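Long-range contact in putative isochorismatase (Streptomyces avermitilis, PDB 3KL2), which is of unproven function but probably acts as a hydrolase of the isochorismatase family, within the wider group of cysteine hydrolases: residues T153-G158 with I180-C185. Residues are numbered along the deposited sequence; the frame is centred on the assembly and turned at random.
Sequences TIVLGG and ITLTDC
Val155 pairs with Ile180 across the parallel strands and touches Leu182 as well, each with a different methyl. Its CG1, trans to the backbone N (chi1 180°), meets Leu182 CG at 3.7 Å; its CG2 lies alongside Ile180 CD1, which also reaches Thr153 CG2 at 3.9 Å. Leu182 CB comes up beyond the end of the Leu156 carbonyl, 3.3 Å from its O, while CG and CD1 rise over one face. An alanine here would keep CB but lose that branch, and would probably open a gap beside Val155 CG1 and leave Leu156 O less shielded.

Beneath runs the parallel-sheet pattern: Ile180 N gives to Ile154 O (2.8 Å), Ile180 O receives from Leu156 N (2.7 Å), and Leu182 N gives to Leu156 O (3.0 Å). A type I turn from Leu182 to Cys185 then interrupts the pairing, yet Cys185 O still takes a bond from Gly158 N at 3.0 Å.

Farther out, Met169 of the beta-alpha-beta crossover helix 164-174 covers Leu156 and Thr181, while strand 26-31 pairs with the other edge of 153-158. The inter-strand bonds thus take up these backbone atoms, and Val155, Ile180 and Leu182 meet through hydrocarbon in the sheet's buried interior.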
ATOM      1  N   THR A 153      17.292  -5.633  -2.865  1.00 22.27           N
ATOM      2  CA  THR A 153      17.371  -7.084  -2.879  1.00 22.08           C
ATOM      3  C   THR A 153      17.146  -7.623  -1.483  1.00 21.72           C
ATOM      4  O   THR A 153      17.968  -7.386  -0.612  1.00 22.43           O
ATOM      5  CB  THR A 153      18.777  -7.585  -3.335  1.00 22.25           C
ATOM      6  OG1 THR A 153      19.032  -7.154  -4.667  1.00 22.87           O
ATOM      7  CG2 THR A 153      18.853  -9.103  -3.297  1.00 21.08           C
ATOM      8  N   ILE A 154      16.085  -8.400  -1.283  1.00 20.67           N
ATOM      9  CA  ILE A 154      15.815  -8.988   0.034  1.00 19.69           C
ATOM     10  C   ILE A 154      15.990 -10.516  -0.039  1.00 19.23           C
ATOM     11  O   ILE A 154      15.481 -11.170  -0.959  1.00 18.34           O
ATOM     12  CB  ILE A 154      14.385  -8.577   0.595  1.00 20.23           C
ATOM     13  CG1 ILE A 154      13.244  -9.028  -0.324  1.00 20.76           C
ATOM     14  CG2 ILE A 154      14.279  -7.082   0.709  1.00 17.72           C
ATOM     15  CD1 ILE A 154      11.780  -8.591   0.163  1.00 21.18           C
ATOM     16  N   VAL A 155      16.758 -11.060   0.916  1.00 18.75           N
ATOM     17  CA  VAL A 155      16.976 -12.493   1.069  1.00 18.54           C
ATOM     18  C   VAL A 155      16.094 -12.984   2.189  1.00 18.86           C
ATOM     19  O   VAL A 155      16.172 -12.476   3.276  1.00 18.77           O
ATOM     20  CB  VAL A 155      18.444 -12.801   1.436  1.00 18.36           C
ATOM     21  CG1 VAL A 155      18.623 -14.269   1.590  1.00 16.82           C
ATOM     22  CG2 VAL A 155      19.405 -12.209   0.393  1.00 17.60           C
ATOM     23  N   LEU A 156      15.238 -13.961   1.920  1.00 20.11           N
ATOM     24  CA  LEU A 156      14.114 -14.299   2.830  1.00 20.18           C
ATOM     25  C   LEU A 156      14.293 -15.653   3.405  1.00 19.90           C
ATOM     26  O   LEU A 156      14.678 -16.595   2.685  1.00 18.83           O
ATOM     27  CB  LEU A 156      12.797 -14.374   2.098  1.00 20.39           C
ATOM     28  CG  LEU A 156      12.062 -13.114   1.746  1.00 23.93           C
ATOM     29  CD1 LEU A 156      10.722 -13.547   1.176  1.00 22.70           C
ATOM     30  CD2 LEU A 156      11.872 -12.211   3.028  1.00 25.77           C
ATOM     31  N   GLY A 157      13.929 -15.748   4.678  1.00 19.48           N
ATOM     32  CA  GLY A 157      13.935 -16.975   5.408  1.00 19.49           C
ATOM     33  C   GLY A 157      12.869 -16.909   6.479  1.00 19.82           C
ATOM     34  O   GLY A 157      12.393 -15.808   6.801  1.00 19.77           O
ATOM     35  N   GLY A 158      12.501 -18.097   7.007  1.00 19.39           N
ATOM     36  CA  GLY A 158      11.678 -18.238   8.182  1.00 18.35           C
ATOM     37  C   GLY A 158      10.436 -19.072   7.974  1.00 18.21           C
ATOM     38  O   GLY A 158      10.439 -20.073   7.249  1.00 16.54           O
ATOM     39  N   ILE A 180      15.093 -13.046  -3.048  1.00 20.69           N
ATOM     40  CA  ILE A 180      15.790 -14.325  -3.033  1.00 20.78           C
ATOM     41  C   ILE A 180      15.178 -15.101  -1.867  1.00 21.28           C
ATOM     42  O   ILE A 180      15.108 -14.576  -0.755  1.00 20.18           O
ATOM     43  CB  ILE A 180      17.283 -14.130  -2.781  1.00 20.68           C
ATOM     44  CG1 ILE A 180      17.952 -13.494  -3.989  1.00 21.33           C
ATOM     45  CG2 ILE A 180      17.975 -15.447  -2.467  1.00 20.66           C
ATOM     46  CD1 ILE A 180      19.310 -12.926  -3.642  1.00 21.18           C
ATOM     47  N   THR A 181      14.674 -16.307  -2.139  1.00 22.22           N
ATOM     48  CA  THR A 181      14.166 -17.194  -1.085  1.00 23.07           C
ATOM     49  C   THR A 181      15.200 -18.249  -0.787  1.00 22.93           C
ATOM     50  O   THR A 181      15.747 -18.841  -1.699  1.00 23.78           O
ATOM     51  CB  THR A 181      12.842 -17.893  -1.458  1.00 22.81           C
ATOM     52  OG1 THR A 181      12.961 -18.505  -2.748  1.00 24.59           O
ATOM     53  CG2 THR A 181      11.689 -16.873  -1.472  1.00 23.68           C
ATOM     54  N   LEU A 182      15.453 -18.451   0.498  1.00 22.95           N
ATOM     55  CA  LEU A 182      16.385 -19.409   0.998  1.00 22.83           C
ATOM     56  C   LEU A 182      15.642 -20.730   1.165  1.00 23.37           C
ATOM     57  O   LEU A 182      14.949 -20.956   2.197  1.00 23.87           O
ATOM     58  CB  LEU A 182      16.961 -18.955   2.336  1.00 22.78           C
ATOM     59  CG  LEU A 182      17.963 -17.782   2.341  1.00 23.79           C
ATOM     60  CD1 LEU A 182      18.096 -17.199   3.719  1.00 23.04           C
ATOM     61  CD2 LEU A 182      19.325 -18.236   1.840  1.00 22.88           C
ATOM     62  N   THR A 183      15.791 -21.593   0.156  1.00 22.85           N
ATOM     63  CA  THR A 183      15.021 -22.847   0.069  1.00 23.02           C
ATOM     64  C   THR A 183      15.259 -23.770   1.256  1.00 22.82           C
ATOM     65  O   THR A 183      14.334 -24.457   1.669  1.00 23.39           O
ATOM     66  CB  THR A 183      15.322 -23.616  -1.243  1.00 22.98           C
ATOM     67  OG1 THR A 183      16.735 -23.907  -1.328  1.00 22.18           O
ATOM     68  CG2 THR A 183      14.881 -22.769  -2.465  1.00 23.29           C
ATOM     69  N   ASP A 184      16.471 -23.763   1.819  1.00 22.72           N
ATOM     70  CA  ASP A 184      16.773 -24.554   3.020  1.00 23.06           C
ATOM     71  C   ASP A 184      16.831 -23.725   4.320  1.00 22.84           C
ATOM     72  O   ASP A 184      17.467 -24.164   5.276  1.00 24.06           O
ATOM     73  CB  ASP A 184      18.062 -25.418   2.859  1.00 23.21           C
ATOM     74  CG  ASP A 184      19.307 -24.587   2.562  1.00 23.91           C
ATOM     75  OD1 ASP A 184      19.147 -23.366   2.429  1.00 24.93           O
ATOM     76  OD2 ASP A 184      20.437 -25.136   2.434  1.00 24.64           O
ATOM     77  N   CYS A 185      16.181 -22.558   4.372  1.00 22.18           N
ATOM     78  CA  CYS A 185      16.029 -21.790   5.639  1.00 21.25           C
ATOM     79  C   CYS A 185      14.584 -21.418   5.884  1.00 20.11           C
ATOM     80  O   CYS A 185      14.277 -20.390   6.465  1.00 21.47           O
ATOM     81  CB  CYS A 185      16.870 -20.530   5.626  1.00 21.11           C
ATOM     82  SG  CYS A 185      18.603 -20.790   5.495  1.00 23.49           S
TER